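Local structure of stomatin operon partner protein (Pyrococcus horikoshii OT3, 3WWV) at residues T5-I11 against V52-D56. The protein cleaves substrates preferentially near hydrophobic or aromatic residues as a membrane-bound serine protease, this chain being its C-terminal, OB-fold domain. Residues are numbered along the deposited sequence; the frame is centred on the assembly and turned at random.
Sequences TGKEEMI and VVDMD
The D54 carboxylate is met by K7 at its OD1 edge, NZ coming in a little above the plane in a long, weak salt bridge of 3.4 Å. M55 N reaches OD1 from well above that same face in a weak hydrogen bond (2.8 Å). On the other side of the plane, off the OD1 edge, are a water molecule and the CD1 methyl of I11. The water accepts from K7 NZ (2.6 Å) and donates to D54 OD1, so one acidic oxygen serves lysine, water and amide. Lysine suits this exposed edge of the contact: beyond CG its chain is extended, carrying the charge past M55, while its CG packs on M55 CB (3.8 Å). Within the turn, E9 OE1 takes the G6 amide from above its own carboxylate plane, 36° out of it.

The helical turn 7-10 leads into the OB-fold barrel and lies against strand 49-56. Here V53 and D54 both face I61, a classic beta bulge.

Long, unbranched M55 reaches across to the turn, its methyl bent back (chi3 -53°) among G6, K7 and M10, although the modelled fit is too tight to trust in detail. M10 and M55 both continue onto L60. Branching at CB lets V52 set both CB, 3.3 Å away and well out of the carbonyl plane, and CG1 against M10 O.

R66 of the second subunit hydrogen-bonds to I11 O. With CG1 beside its backbone N (chi1 -68°) and the chain extended beyond it, buried, apolar I11 brings CD1 to 3.7 Å from D54 CA, its branch CG2 meeting the V53 carbonyl. Trimming this side chain to alanine is likely to deprive the bulge backbone of its apolar neighbour and leave F40 of the second subunit less to pack on.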
# COMPACT_ATOMS: atom_id res chain seq x y z
N THR A 5 4.31 -1.30 17.52
CA THR A 5 3.28 -1.81 16.58
C THR A 5 3.87 -1.87 15.17
O THR A 5 4.02 -0.84 14.51
CB THR A 5 2.00 -0.93 16.57
OG1 THR A 5 1.38 -0.94 17.86
CG2 THR A 5 0.99 -1.44 15.55
N GLY A 6 4.21 -3.08 14.72
CA GLY A 6 5.00 -3.28 13.51
C GLY A 6 4.39 -2.81 12.20
O GLY A 6 3.21 -2.47 12.14
N LYS A 7 5.21 -2.80 11.16
CA LYS A 7 4.77 -2.46 9.80
C LYS A 7 3.71 -3.43 9.28
O LYS A 7 2.79 -3.03 8.56
CB LYS A 7 5.96 -2.45 8.85
CG LYS A 7 6.93 -1.30 9.06
CD LYS A 7 7.87 -1.20 7.87
CE LYS A 7 8.93 -0.13 8.11
NZ LYS A 7 9.83 -0.01 6.93
N GLU A 8 3.84 -4.69 9.65
CA GLU A 8 2.98 -5.74 9.16
C GLU A 8 1.52 -5.51 9.56
O GLU A 8 0.61 -5.86 8.82
CB GLU A 8 3.47 -7.10 9.66
CG GLU A 8 2.87 -8.27 8.91
CD GLU A 8 3.66 -9.56 9.10
OE1 GLU A 8 3.12 -10.63 8.73
OE2 GLU A 8 4.80 -9.51 9.61
N GLU A 9 1.31 -4.91 10.72
CA GLU A 9 -0.02 -4.70 11.25
C GLU A 9 -0.72 -3.56 10.52
O GLU A 9 -1.94 -3.59 10.34
CB GLU A 9 0.03 -4.39 12.75
CG GLU A 9 0.92 -5.32 13.56
CD GLU A 9 0.96 -4.96 15.04
OE1 GLU A 9 2.07 -4.75 15.57
OE2 GLU A 9 -0.12 -4.87 15.66
N MET A 10 0.04 -2.55 10.10
CA MET A 10 -0.54 -1.31 9.57
C MET A 10 -0.63 -1.26 8.05
O MET A 10 -1.56 -0.66 7.51
CB MET A 10 0.23 -0.08 10.07
CG MET A 10 0.33 0.07 11.58
SD MET A 10 -1.28 -0.03 12.37
CE MET A 10 -2.08 1.47 11.79
N ILE A 11 0.34 -1.87 7.37
CA ILE A 11 0.44 -1.76 5.93
C ILE A 11 -0.74 -2.45 5.23
O ILE A 11 -1.08 -3.60 5.53
CB ILE A 11 1.83 -2.21 5.42
CG1 ILE A 11 2.89 -1.20 5.90
CG2 ILE A 11 1.87 -2.30 3.90
CD1 ILE A 11 4.32 -1.59 5.59
N VAL A 52 -2.65 2.64 3.63
CA VAL A 52 -1.33 2.62 4.28
C VAL A 52 -0.35 1.76 3.47
O VAL A 52 -0.59 0.57 3.28
CB VAL A 52 -1.41 2.13 5.75
CG1 VAL A 52 -0.07 2.32 6.46
CG2 VAL A 52 -2.52 2.84 6.52
N VAL A 53 0.75 2.35 3.00
CA VAL A 53 1.69 1.65 2.11
C VAL A 53 3.05 1.36 2.73
O VAL A 53 3.79 0.48 2.26
CB VAL A 53 1.87 2.35 0.74
CG1 VAL A 53 0.54 2.40 -0.02
CG2 VAL A 53 2.45 3.75 0.89
N ASP A 54 3.39 2.10 3.79
CA ASP A 54 4.67 1.94 4.50
C ASP A 54 4.59 2.61 5.86
O ASP A 54 3.58 3.21 6.20
CB ASP A 54 5.81 2.56 3.68
CG ASP A 54 7.17 1.99 4.03
OD1 ASP A 54 7.28 1.05 4.87
OD2 ASP A 54 8.16 2.48 3.45
N MET A 55 5.67 2.51 6.62
CA MET A 55 5.76 3.15 7.93
C MET A 55 7.17 3.68 8.17
O MET A 55 8.15 3.01 7.86
CB MET A 55 5.38 2.17 9.03
CG MET A 55 4.53 2.79 10.11
SD MET A 55 4.22 1.68 11.48
CE MET A 55 3.57 0.28 10.60
N ASP A 56 7.23 4.88 8.74
CA ASP A 56 8.47 5.56 9.06
C ASP A 56 8.42 5.89 10.55
O ASP A 56 7.81 6.89 10.95
CB ASP A 56 8.55 6.86 8.25
CG ASP A 56 9.94 7.47 8.24
OD1 ASP A 56 10.91 6.81 8.67
OD2 ASP A 56 10.06 8.62 7.77
O HOH W 1 9.57 -0.84 4.50